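Local coordinates for RagB/SusD domain protein (Flavobacterium johnsoniae, PDB 5J5U) that binds chitin and, as a SusD homologue of a chitin-utilization locus, probably captures chitin chains at the bacterial cell surface, at residues 40-45 / 414-419; 67-72 / 446-451; 83-88 / 106-111; 100-105 / 159-164. All coordinates share one frame; numbering follows the deposited sequence.

Contact 1. Residues 40-45 / 414-419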
loop_
_atom_site.group_PDB
_atom_site.type_symbol
_atom_site.label_atom_id
_atom_site.label_comp_id
_atom_site.label_asym_id
_atom_site.label_seq_id
_atom_site.Cartn_x
_atom_site.Cartn_y
_atom_site.Cartn_z
ATOM N N ILE A 40 8.266 -3.923 -7.948
ATOM C CA ILE A 40 8.555 -5.221 -8.542
ATOM C C ILE A 40 7.755 -6.347 -7.904
ATOM O O ILE A 40 6.978 -7.010 -8.592
ATOM C CB ILE A 40 10.078 -5.571 -8.463
ATOM C CG1 ILE A 40 10.878 -4.686 -9.410
ATOM C CG2 ILE A 40 10.293 -7.039 -8.808
ATOM C CD1 ILE A 40 12.380 -4.675 -9.133
ATOM N N TYR A 41 7.937 -6.590 -6.612
ATOM C CA TYR A 41 7.282 -7.764 -6.022
ATOM C C TYR A 41 5.800 -7.512 -5.671
ATOM O O TYR A 41 4.937 -8.208 -6.218
ATOM C CB TYR A 41 8.038 -8.264 -4.795
ATOM C CG TYR A 41 9.148 -9.253 -5.116
ATOM C CD1 TYR A 41 9.060 -10.108 -6.205
ATOM C CD2 TYR A 41 10.296 -9.311 -4.336
ATOM C CE1 TYR A 41 10.081 -11.003 -6.498
ATOM C CE2 TYR A 41 11.320 -10.210 -4.609
ATOM C CZ TYR A 41 11.214 -11.046 -5.693
ATOM O OH TYR A 41 12.241 -11.913 -5.967
ATOM N N SER A 42 5.476 -6.539 -4.810
ATOM C CA SER A 42 4.034 -6.327 -4.483
ATOM C C SER A 42 3.241 -6.014 -5.743
ATOM O O SER A 42 2.207 -6.636 -6.000
ATOM C CB SER A 42 3.820 -5.194 -3.463
ATOM O OG SER A 42 4.276 -5.557 -2.178
ATOM N N GLY A 43 3.773 -5.069 -6.527
ATOM C CA GLY A 43 3.177 -4.635 -7.771
ATOM C C GLY A 43 3.013 -5.721 -8.815
ATOM O O GLY A 43 2.019 -5.728 -9.542
ATOM N N GLY A 44 3.977 -6.626 -8.919
ATOM C CA GLY A 44 3.821 -7.734 -9.835
ATOM C C GLY A 44 2.894 -8.821 -9.290
ATOM O O GLY A 44 2.112 -9.410 -10.042
ATOM N N PHE A 45 2.979 -9.089 -7.983
ATOM C CA PHE A 45 2.167 -10.129 -7.341
ATOM C C PHE A 45 0.674 -9.816 -7.524
ATOM O O PHE A 45 -0.122 -10.696 -7.828
ATOM C CB PHE A 45 2.454 -10.258 -5.830
ATOM C CG PHE A 45 3.820 -10.783 -5.476
ATOM C CD1 PHE A 45 4.668 -11.319 -6.435
ATOM C CD2 PHE A 45 4.243 -10.757 -4.149
ATOM C CE1 PHE A 45 5.921 -11.801 -6.088
ATOM C CE2 PHE A 45 5.503 -11.231 -3.784
ATOM C CZ PHE A 45 6.340 -11.761 -4.756
ATOM N N ASN A 414 0.697 2.252 -4.259
ATOM C CA ASN A 414 0.970 1.768 -2.902
ATOM C C ASN A 414 0.689 0.267 -2.866
ATOM O O ASN A 414 -0.238 -0.194 -2.201
ATOM C CB ASN A 414 0.125 2.488 -1.841
ATOM C CG ASN A 414 0.701 2.323 -0.438
ATOM O OD1 ASN A 414 1.586 1.488 -0.210
ATOM N ND2 ASN A 414 0.179 3.083 0.511
ATOM N N SER A 415 1.481 -0.473 -3.633
ATOM C CA SER A 415 1.185 -1.860 -3.919
ATOM C C SER A 415 1.332 -2.784 -2.719
ATOM O O SER A 415 0.753 -3.871 -2.726
ATOM C CB SER A 415 2.064 -2.372 -5.066
ATOM O OG SER A 415 1.730 -1.706 -6.266
ATOM N N ILE A 416 2.102 -2.372 -1.715
ATOM C CA ILE A 416 2.234 -3.166 -0.504
ATOM C C ILE A 416 0.842 -3.382 0.127
ATOM O O ILE A 416 0.496 -4.511 0.509
ATOM C CB ILE A 416 3.190 -2.506 0.498
ATOM C CG1 ILE A 416 4.622 -2.562 -0.016
ATOM C CG2 ILE A 416 3.118 -3.192 1.882
ATOM C CD1 ILE A 416 5.622 -1.870 0.915
ATOM N N GLU A 417 0.039 -2.312 0.202
ATOM C CA GLU A 417 -1.308 -2.388 0.791
ATOM C C GLU A 417 -2.280 -3.217 -0.047
ATOM O O GLU A 417 -3.059 -3.978 0.478
ATOM C CB GLU A 417 -1.887 -0.993 1.005
ATOM C CG GLU A 417 -1.155 -0.198 2.050
ATOM C CD GLU A 417 -0.870 -1.025 3.285
ATOM O OE1 GLU A 417 -1.838 -1.586 3.847
ATOM O OE2 GLU A 417 0.313 -1.116 3.688
ATOM N N ALA A 418 -2.223 -3.054 -1.355
ATOM C CA ALA A 418 -3.031 -3.859 -2.240
ATOM C C ALA A 418 -2.667 -5.332 -2.112
ATOM O O ALA A 418 -3.543 -6.175 -2.134
ATOM C CB ALA A 418 -2.856 -3.406 -3.658
ATOM N N TYR A 419 -1.380 -5.636 -2.036
ATOM C CA TYR A 419 -0.872 -7.011 -1.863
ATOM C C TYR A 419 -1.401 -7.609 -0.570
ATOM O O TYR A 419 -1.835 -8.756 -0.552
ATOM C CB TYR A 419 0.666 -7.036 -1.886
ATOM C CG TYR A 419 1.330 -8.381 -1.583
ATOM C CD1 TYR A 419 0.933 -9.567 -2.224
ATOM C CD2 TYR A 419 2.394 -8.454 -0.692
ATOM C CE1 TYR A 419 1.561 -10.792 -1.955
ATOM C CE2 TYR A 419 3.037 -9.667 -0.413
ATOM C CZ TYR A 419 2.615 -10.839 -1.027
ATOM O OH TYR A 419 3.284 -12.019 -0.710
#
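Within 40-45, Ser42 opens the contact with helix 415-425, and it does so with its CB, 3.4 Å from Ser415 O. Its hydroxyl stands over the start of the partner helix, Ser42 OG lying 3.6 Å from Ile416 CA and close to Ile416 CG1 as well. With OG beside the backbone N, the hydroxyl also reaches back along its own helix to Thr37 O, a hydrogen bond that satisfies it there. Gly43 follows with bare backbone: Ser415 CB comes to 3.5 Å from Gly43 N, and the CA atoms of Gly43 and Ser415 approach to 5.1 Å. The hydroxyl of Ser415 lies near Gly43 CA but bonds to His48 ND1. One step past Gly44, Phe45 turns its ring to Tyr419. Phe45 CD2 sits over one face of the tyrosine ring, 3.5 Å from Tyr419 CE1 and displaced toward the rim; the planes meet at 59°, an oblique pairing with centroids 5.2 Å apart. Tyr419 gets there because its CG is anti to the backbone N (chi1 174°), which sends the ring out toward Phe45, while its hydroxyl is fixed by Pro445 O. Arg423 adds a cation-pi contact to the same ring. All the touching residues are buried, near the centre of the chain. Small residues at the near point and aromatics beyond it let segments 40-45 and 415-419, distant in sequence, cross at 48° with axes 8.1 Å apart, as helix-helix packing in the largely helical SusD fold.

Contact 2. Residues 67-72 / 446-451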
loop_
_atom_site.group_PDB
_atom_site.type_symbol
_atom_site.label_atom_id
_atom_site.label_comp_id
_atom_site.label_asym_id
_atom_site.label_seq_id
_atom_site.Cartn_x
_atom_site.Cartn_y
_atom_site.Cartn_z
ATOM N N GLU A 67 18.034 -9.925 -2.557
ATOM C CA GLU A 67 18.100 -8.493 -2.372
ATOM C C GLU A 67 16.717 -7.861 -2.527
ATOM O O GLU A 67 16.356 -6.927 -1.786
ATOM C CB GLU A 67 19.075 -7.877 -3.372
ATOM C CG GLU A 67 19.180 -6.393 -3.270
ATOM C CD GLU A 67 19.858 -5.757 -4.462
ATOM O OE1 GLU A 67 19.215 -5.729 -5.521
ATOM O OE2 GLU A 67 21.007 -5.258 -4.332
ATOM N N TYR A 68 15.939 -8.375 -3.482
ATOM C CA TYR A 68 14.635 -7.783 -3.777
ATOM C C TYR A 68 13.681 -8.099 -2.658
ATOM O O TYR A 68 12.952 -7.234 -2.204
ATOM C CB TYR A 68 14.079 -8.260 -5.117
ATOM C CG TYR A 68 14.856 -7.799 -6.347
ATOM C CD1 TYR A 68 15.936 -6.926 -6.230
ATOM C CD2 TYR A 68 14.474 -8.207 -7.643
ATOM C CE1 TYR A 68 16.646 -6.491 -7.357
ATOM C CE2 TYR A 68 15.176 -7.769 -8.790
ATOM C CZ TYR A 68 16.259 -6.913 -8.633
ATOM O OH TYR A 68 16.980 -6.475 -9.722
ATOM N N ALA A 69 13.716 -9.336 -2.184
ATOM C CA ALA A 69 12.837 -9.761 -1.111
ATOM C C ALA A 69 13.213 -9.159 0.250
ATOM O O ALA A 69 12.322 -8.986 1.084
ATOM C CB ALA A 69 12.819 -11.287 -1.017
ATOM N N THR A 70 14.501 -8.831 0.481
ATOM C CA THR A 70 14.886 -8.327 1.795
ATOM C C THR A 70 15.139 -6.819 1.872
ATOM O O THR A 70 15.463 -6.301 2.955
ATOM C CB THR A 70 16.153 -9.027 2.311
ATOM O OG1 THR A 70 17.267 -8.711 1.468
ATOM C CG2 THR A 70 15.949 -10.542 2.376
ATOM N N ALA A 71 14.980 -6.117 0.750
ATOM C CA ALA A 71 15.194 -4.664 0.692
ATOM C C ALA A 71 14.377 -3.841 1.728
ATOM O O ALA A 71 14.920 -2.946 2.397
ATOM C CB ALA A 71 14.895 -4.169 -0.712
ATOM N N LEU A 72 13.074 -4.120 1.841
ATOM C CA LEU A 72 12.251 -3.473 2.873
ATOM C C LEU A 72 12.840 -3.729 4.280
ATOM O O LEU A 72 13.054 -2.792 5.043
ATOM C CB LEU A 72 10.803 -3.971 2.811
ATOM C CG LEU A 72 9.764 -3.299 3.716
ATOM C CD1 LEU A 72 9.567 -1.865 3.285
ATOM C CD2 LEU A 72 8.442 -4.049 3.693
ATOM N N THR A 446 3.086 -15.528 -0.617
ATOM C CA THR A 446 2.226 -14.949 0.403
ATOM C C THR A 446 2.997 -14.216 1.511
ATOM O O THR A 446 2.395 -13.729 2.466
ATOM C CB THR A 446 1.300 -16.021 1.013
ATOM O OG1 THR A 446 2.038 -17.227 1.239
ATOM C CG2 THR A 446 0.140 -16.308 0.036
ATOM N N ARG A 447 4.318 -14.141 1.373
ATOM C CA ARG A 447 5.157 -13.256 2.211
ATOM C C ARG A 447 6.525 -13.148 1.547
ATOM O O ARG A 447 6.816 -13.907 0.643
ATOM C CB ARG A 447 5.303 -13.790 3.640
ATOM C CG ARG A 447 6.132 -15.107 3.715
ATOM C CD ARG A 447 6.237 -15.692 5.135
ATOM N NE ARG A 447 7.211 -14.990 5.985
ATOM C CZ ARG A 447 8.523 -15.262 6.042
ATOM N NH1 ARG A 447 9.041 -16.212 5.284
ATOM N NH2 ARG A 447 9.328 -14.565 6.854
ATOM N N LEU A 448 7.358 -12.215 1.984
ATOM C CA LEU A 448 8.765 -12.237 1.609
ATOM C C LEU A 448 9.550 -12.764 2.827
ATOM O O LEU A 448 9.001 -12.882 3.938
ATOM C CB LEU A 448 9.249 -10.851 1.167
ATOM C CG LEU A 448 8.543 -10.254 -0.066
ATOM C CD1 LEU A 448 9.104 -8.867 -0.393
ATOM C CD2 LEU A 448 8.649 -11.171 -1.295
ATOM N N TYR A 449 10.815 -13.124 2.623
ATOM C CA TYR A 449 11.511 -13.924 3.627
ATOM C C TYR A 449 12.620 -13.138 4.353
ATOM O O TYR A 449 13.232 -12.229 3.786
ATOM C CB TYR A 449 12.058 -15.201 2.966
ATOM C CG TYR A 449 12.821 -14.976 1.667
ATOM C CD1 TYR A 449 12.176 -15.033 0.432
ATOM C CD2 TYR A 449 14.189 -14.716 1.673
ATOM C CE1 TYR A 449 12.869 -14.833 -0.757
ATOM C CE2 TYR A 449 14.888 -14.525 0.489
ATOM C CZ TYR A 449 14.214 -14.585 -0.727
ATOM O OH TYR A 449 14.902 -14.369 -1.900
ATOM N N TYR A 450 12.868 -13.502 5.612
ATOM C CA TYR A 450 13.922 -12.858 6.405
ATOM C C TYR A 450 15.277 -13.110 5.751
ATOM O O TYR A 450 15.493 -14.187 5.196
ATOM C CB TYR A 450 13.976 -13.401 7.831
ATOM C CG TYR A 450 12.682 -13.589 8.601
ATOM C CD1 TYR A 450 11.729 -12.594 8.699
ATOM C CD2 TYR A 450 12.450 -14.783 9.272
ATOM C CE1 TYR A 450 10.556 -12.800 9.447
ATOM C CE2 TYR A 450 11.310 -15.000 10.016
ATOM C CZ TYR A 450 10.364 -14.021 10.105
ATOM O OH TYR A 450 9.235 -14.276 10.848
ATOM N N PRO A 451 16.196 -12.118 5.809
ATOM C CA PRO A 451 17.535 -12.361 5.253
ATOM C C PRO A 451 18.320 -13.370 6.082
ATOM O O PRO A 451 18.179 -13.427 7.316
ATOM C CB PRO A 451 18.202 -10.968 5.285
ATOM C CG PRO A 451 17.474 -10.233 6.355
ATOM C CD PRO A 451 16.055 -10.753 6.347
#
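The Tyr449 ring receives the methyl of Ala69 over one face: Ala69 CB lies 3.9 Å from the ring centroid and 26° off the ring normal, a CH-pi contact offset toward the CE1 and CZ side. Lys64 makes a cation-pi contact with this ring. The ring of the next residue, Tyr450, carries Arg447 NH2 over the centre of one face, and Tyr450 CG lies at the edge of that guanidinium, in its plane; this pair is internal to 446-451 and turned away from the helix. The Tyr449 ring reaches Ala69 because its CG lies between the backbone N and the carbonyl carbon (chi1 49°), and Asp66 OD1 bonds its hydroxyl, fixing the far end. On the neighbouring side of Ala69, Leu448 CD1 rests 3.5 Å from Ala69 O, a carbonyl that also accepts from Tyr119 OH. Thr70 continues the contact with its methyl: CG2 stands 3.5 Å from Tyr449 O and 3.7 Å from Pro451 CB, whereas its OG1 turns back to Asp66 O within the helix. Leu448 also touches Ile118 and Tyr119 of helix 98-119. An irregular chain thus crosses helix 66-90 at a small alanine, Leu448, Tyr449 and Pro451 meeting the helix while Tyr450 turns from it, a way of laying the C-terminal part of the chain across the N-terminal helices of this SusD-family fold.

Contact 3. Residues 83-88 / 106-111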
loop_
_atom_site.group_PDB
_atom_site.type_symbol
_atom_site.label_atom_id
_atom_site.label_comp_id
_atom_site.label_asym_id
_atom_site.label_seq_id
_atom_site.Cartn_x
_atom_site.Cartn_y
_atom_site.Cartn_z
ATOM N N ASN A 83 15.231 5.868 14.211
ATOM C CA ASN A 83 15.010 7.293 14.379
ATOM C C ASN A 83 13.735 7.562 15.132
ATOM O O ASN A 83 13.686 8.420 16.026
ATOM C CB ASN A 83 14.958 8.000 13.029
ATOM C CG ASN A 83 16.308 8.475 12.588
ATOM O OD1 ASN A 83 16.836 9.448 13.122
ATOM N ND2 ASN A 83 16.901 7.768 11.634
ATOM N N VAL A 84 12.695 6.829 14.759
ATOM C CA VAL A 84 11.385 7.105 15.301
ATOM C C VAL A 84 11.329 6.600 16.756
ATOM O O VAL A 84 10.641 7.194 17.611
ATOM C CB VAL A 84 10.300 6.506 14.399
ATOM C CG1 VAL A 84 10.248 4.993 14.537
ATOM C CG2 VAL A 84 8.970 7.145 14.704
ATOM N N VAL A 85 12.097 5.542 17.053
ATOM C CA VAL A 85 12.291 5.120 18.441
ATOM C C VAL A 85 12.996 6.218 19.267
ATOM O O VAL A 85 12.557 6.556 20.373
ATOM C CB VAL A 85 13.087 3.816 18.531
ATOM C CG1 VAL A 85 13.566 3.581 19.966
ATOM C CG2 VAL A 85 12.198 2.660 18.107
ATOM N N ASP A 86 14.061 6.794 18.714
ATOM C CA ASP A 86 14.766 7.892 19.397
ATOM C C ASP A 86 13.884 9.126 19.625
ATOM O O ASP A 86 13.979 9.769 20.680
ATOM C CB ASP A 86 16.007 8.308 18.616
ATOM C CG ASP A 86 17.184 7.409 18.888
ATOM O OD1 ASP A 86 17.228 6.799 19.990
ATOM O OD2 ASP A 86 18.055 7.298 17.989
ATOM N N ILE A 87 13.014 9.448 18.664
ATOM C CA ILE A 87 12.084 10.552 18.880
ATOM C C ILE A 87 11.175 10.218 20.050
ATOM O O ILE A 87 11.036 11.018 20.971
ATOM C CB ILE A 87 11.223 10.869 17.664
ATOM C CG1 ILE A 87 12.081 11.295 16.480
ATOM C CG2 ILE A 87 10.278 12.008 17.987
ATOM C CD1 ILE A 87 11.305 11.363 15.176
ATOM N N ILE A 88 10.577 9.030 20.034
ATOM C CA ILE A 88 9.670 8.668 21.123
ATOM C C ILE A 88 10.393 8.732 22.472
ATOM O O ILE A 88 9.835 9.224 23.464
ATOM C CB ILE A 88 9.063 7.269 20.905
ATOM C CG1 ILE A 88 8.196 7.286 19.644
ATOM C CG2 ILE A 88 8.223 6.838 22.096
ATOM C CD1 ILE A 88 7.626 5.951 19.258
ATOM N N ILE A 106 2.615 7.408 16.218
ATOM C CA ILE A 106 1.804 7.138 15.035
ATOM C C ILE A 106 2.750 6.789 13.884
ATOM O O ILE A 106 2.560 5.779 13.199
ATOM C CB ILE A 106 0.892 8.336 14.680
ATOM C CG1 ILE A 106 -0.109 8.574 15.807
ATOM C CG2 ILE A 106 0.089 8.072 13.430
ATOM C CD1 ILE A 106 -0.884 9.839 15.652
ATOM N N MET A 107 3.815 7.580 13.733
ATOM C CA MET A 107 4.791 7.290 12.701
ATOM C C MET A 107 5.259 5.849 12.867
ATOM O O MET A 107 5.318 5.102 11.885
ATOM C CB MET A 107 5.990 8.243 12.764
ATOM C CG MET A 107 5.729 9.623 12.212
ATOM S SD MET A 107 5.354 9.661 10.456
ATOM C CE MET A 107 6.863 9.071 9.708
ATOM N N LYS A 108 5.534 5.453 14.115
ATOM C CA LYS A 108 6.205 4.184 14.336
ATOM C C LYS A 108 5.309 3.050 13.875
ATOM O O LYS A 108 5.802 2.034 13.367
ATOM C CB LYS A 108 6.614 4.000 15.793
ATOM C CG LYS A 108 7.089 2.580 16.101
ATOM C CD LYS A 108 8.255 2.553 17.072
ATOM C CE LYS A 108 7.798 2.454 18.506
ATOM N NZ LYS A 108 6.743 1.436 18.714
ATOM N N VAL A 109 3.993 3.253 13.969
ATOM C CA VAL A 109 3.083 2.205 13.518
ATOM C C VAL A 109 3.167 2.113 11.986
ATOM O O VAL A 109 3.332 1.033 11.435
ATOM C CB VAL A 109 1.632 2.446 14.006
ATOM C CG1 VAL A 109 0.685 1.406 13.414
ATOM C CG2 VAL A 109 1.573 2.412 15.542
ATOM N N MET A 110 3.119 3.253 11.311
ATOM C CA MET A 110 3.171 3.273 9.857
ATOM C C MET A 110 4.462 2.650 9.325
ATOM O O MET A 110 4.435 1.852 8.380
ATOM C CB MET A 110 3.036 4.709 9.352
ATOM C CG MET A 110 1.654 5.306 9.581
ATOM S SD MET A 110 1.557 7.064 9.144
ATOM C CE MET A 110 1.462 6.964 7.363
ATOM N N VAL A 111 5.583 2.994 9.950
ATOM C CA VAL A 111 6.855 2.374 9.614
ATOM C C VAL A 111 6.774 0.837 9.773
ATOM O O VAL A 111 7.133 0.109 8.852
ATOM C CB VAL A 111 8.031 2.940 10.502
ATOM C CG1 VAL A 111 9.306 2.082 10.392
ATOM C CG2 VAL A 111 8.333 4.435 10.206
#
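Val84 and Met107 form the buried part of this contact, where segments 83-88 and 106-111, on helices 66-90 and 98-119, run nearly antiparallel, at 161°, with axes 9.6 Å apart. Val84 offers both methyls. CG2, anti to the backbone N, presses on Met107 CB at 3.7 Å and lies near Lys108 N, while Val84 CG1 meets Lys108 CB and CD, both at 4.0 Å. The valine thus fits between the bases of two successive side chains of the opposing helix, and Met107 goes on from there to Thr23, Gln24 and Trp181, so this side is buried. The other side, made by Val85, Ile88 and Lys108, is partly exposed. There Lys108 supplies only its aliphatic chain, leaving its helix with CG anti to the backbone N (chi1 170°) and then bending at each later torsion, which brings CD and CE to Val84, Val85 and Ile88. Val85 CG2 touches Lys108 CD at a loose 4.1 Å. Farther along, Ile88 CD1 meets Lys108 CE at a close 3.6 Å, the two side chains crossing at about a right angle. Replacing Val84 with an alanine would probably open a gap against Met107 CB and leave the lysine chain freer to shift. The lysine ammonium is carried past these methyls: Lys108 NZ bonds to Tyr124 OH and has Asp153 as a long, weak ionic partner. Across the two helices the contact is therefore purely apolar, its one charged residue lending methylenes to the interface and spending its charge beyond it.

Contact 4. Residues 100-105 / 159-164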
loop_
_atom_site.group_PDB
_atom_site.type_symbol
_atom_site.label_atom_id
_atom_site.label_comp_id
_atom_site.label_asym_id
_atom_site.label_seq_id
_atom_site.Cartn_x
_atom_site.Cartn_y
_atom_site.Cartn_z
ATOM N N MET A 100 4.464 15.749 20.017
ATOM C CA MET A 100 5.472 15.157 19.151
ATOM C C MET A 100 5.566 13.676 19.471
ATOM O O MET A 100 5.615 12.840 18.569
ATOM C CB MET A 100 6.828 15.820 19.321
ATOM C CG MET A 100 7.825 15.387 18.267
ATOM S SD MET A 100 7.787 16.410 16.776
ATOM C CE MET A 100 8.416 17.952 17.459
ATOM N N ASN A 101 5.574 13.370 20.767
ATOM C CA ASN A 101 5.645 12.001 21.244
ATOM C C ASN A 101 4.540 11.153 20.627
ATOM O O ASN A 101 4.761 10.012 20.238
ATOM C CB ASN A 101 5.565 11.971 22.770
ATOM C CG ASN A 101 5.663 10.576 23.337
ATOM O OD1 ASN A 101 4.648 9.931 23.594
ATOM N ND2 ASN A 101 6.890 10.106 23.557
ATOM N N ALA A 102 3.351 11.722 20.540
ATOM C CA ALA A 102 2.233 11.022 19.939
ATOM C C ALA A 102 2.469 10.851 18.430
ATOM O O ALA A 102 2.295 9.745 17.882
ATOM C CB ALA A 102 0.929 11.764 20.209
ATOM N N VAL A 103 2.896 11.930 17.769
ATOM C CA VAL A 103 3.114 11.889 16.327
ATOM C C VAL A 103 4.140 10.792 15.985
ATOM O O VAL A 103 3.884 9.911 15.153
ATOM C CB VAL A 103 3.573 13.271 15.788
ATOM C CG1 VAL A 103 4.203 13.138 14.417
ATOM C CG2 VAL A 103 2.390 14.240 15.730
ATOM N N ALA A 104 5.276 10.828 16.670
ATOM C CA ALA A 104 6.288 9.825 16.493
ATOM C C ALA A 104 5.695 8.432 16.665
ATOM O O ALA A 104 5.980 7.544 15.867
ATOM C CB ALA A 104 7.424 10.048 17.460
ATOM N N LYS A 105 4.854 8.243 17.676
ATOM C CA LYS A 105 4.284 6.909 17.921
ATOM C C LYS A 105 3.410 6.466 16.744
ATOM O O LYS A 105 3.485 5.298 16.301
ATOM C CB LYS A 105 3.482 6.873 19.231
ATOM C CG LYS A 105 4.336 6.487 20.445
ATOM C CD LYS A 105 3.549 6.512 21.747
ATOM C CE LYS A 105 2.847 7.843 21.925
ATOM N NZ LYS A 105 2.259 7.993 23.269
ATOM N N THR A 159 -5.860 9.946 21.848
ATOM C CA THR A 159 -6.231 10.631 23.083
ATOM C C THR A 159 -5.157 11.641 23.555
ATOM O O THR A 159 -5.475 12.695 24.108
ATOM C CB THR A 159 -6.527 9.594 24.174
ATOM O OG1 THR A 159 -7.615 8.760 23.737
ATOM C CG2 THR A 159 -6.879 10.263 25.498
ATOM N N GLN A 160 -3.890 11.327 23.317
ATOM C CA GLN A 160 -2.775 12.115 23.836
ATOM C C GLN A 160 -2.558 13.434 23.085
ATOM O O GLN A 160 -2.140 14.428 23.680
ATOM C CB GLN A 160 -1.512 11.259 23.802
ATOM C CG GLN A 160 -0.200 11.968 24.042
ATOM C CD GLN A 160 0.964 10.982 24.122
ATOM O OE1 GLN A 160 0.757 9.775 24.278
ATOM N NE2 GLN A 160 2.187 11.489 24.005
ATOM N N LEU A 161 -2.846 13.449 21.786
ATOM C CA LEU A 161 -2.776 14.690 20.996
ATOM C C LEU A 161 -3.696 15.760 21.597
ATOM O O LEU A 161 -4.915 15.579 21.656
ATOM C CB LEU A 161 -3.150 14.419 19.534
ATOM C CG LEU A 161 -2.089 13.686 18.710
ATOM C CD1 LEU A 161 -2.606 13.337 17.327
ATOM C CD2 LEU A 161 -0.849 14.542 18.605
ATOM N N ASN A 162 -3.125 16.877 22.030
ATOM C CA ASN A 162 -3.925 17.858 22.763
ATOM C C ASN A 162 -3.457 19.298 22.513
ATOM O O ASN A 162 -2.322 19.534 22.105
ATOM C CB ASN A 162 -3.874 17.501 24.262
ATOM C CG ASN A 162 -4.679 18.441 25.143
ATOM O OD1 ASN A 162 -4.605 19.664 25.035
ATOM N ND2 ASN A 162 -5.452 17.852 26.049
ATOM N N ALA A 163 -4.344 20.256 22.767
ATOM C CA ALA A 163 -4.052 21.682 22.597
ATOM C C ALA A 163 -2.848 22.125 23.435
ATOM O O ALA A 163 -2.186 23.112 23.124
ATOM C CB ALA A 163 -5.274 22.507 22.957
ATOM N N SER A 164 -2.585 21.391 24.512
ATOM C CA SER A 164 -1.503 21.713 25.432
ATOM C C SER A 164 -0.292 20.784 25.285
ATOM O O SER A 164 0.538 20.695 26.197
ATOM C CB SER A 164 -2.021 21.637 26.871
ATOM O OG SER A 164 -3.391 21.998 26.938
#
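Gln160 carries the packing of the C-terminal end of helix 143-160 against helix 98-119 in the helical SusD-family fold, its amide nitrogen held by Asn101 OD1 and Ser98 O. Gln160 NE2 donates to Asn101 OD1 at 2.9 Å; the N-H points almost straight at the oxygen (163°), and the two amide planes are nearly coplanar, 15° apart. At the amide's other end Lys105 NZ donates to Gln160 OE1, but their 2.5 Å separation is too short for an ordinary hydrogen bond, and its exact geometry is doubtful. Lys105 NZ also makes a weak bond to Asn101 OD1, so the ammonium lies near both oxygens. Gln160 reaches this far because its chain is extended (chi2 174°), and the bond to Ser98 O helps to set which end of the amide is which. A lysine in its place would probably leave Asn101 OD1 without its straight amide donor and set a second positive charge beside Lys105. Outside this polar cluster the packing is apolar: Leu161 CD2 lies 3.7 Å from Ala102 CB and, less closely, 4.3 Å from Val103 CG2. Leu161 also touches Trp181 and Lys182 of helix 178-195, while Ile88 of helix 66-90 lies against both Asn101 and Lys105. Past Leu161, the first residue to leave helical geometry, the chain is tethered once more by Asn162 O to Asn99 ND2. It then closes an Asx turn, in which Asn162 OD1 accepts from Ser164 N at 2.7 Å and from Ser164 OG on the same face of its plane.

Contacts 1 and 2 adjoin, centres 13 Å apart: Tyr419 OH packs 3.1 Å from Arg447 N, and Tyr41 CE2 lies 3.4 Å from Tyr68 CB. In sequence they interlock, each pairing an early helix with a segment some 370 residues later. Contacts 3 and 4 form a second cluster, centres 12 Å apart, sharing helix 98-119; Val84 CG2 comes to 3.2 Å from Ala104 O and Ile88 CD1 to 3.5 Å from Lys105 CG. Helix 66-90 serves both clusters, running from contact 2 to contact 3, whose centres are 22 Å apart. Contact 1 lies near the chain centre, whereas the centre of contact 4 is about 25 Å from it.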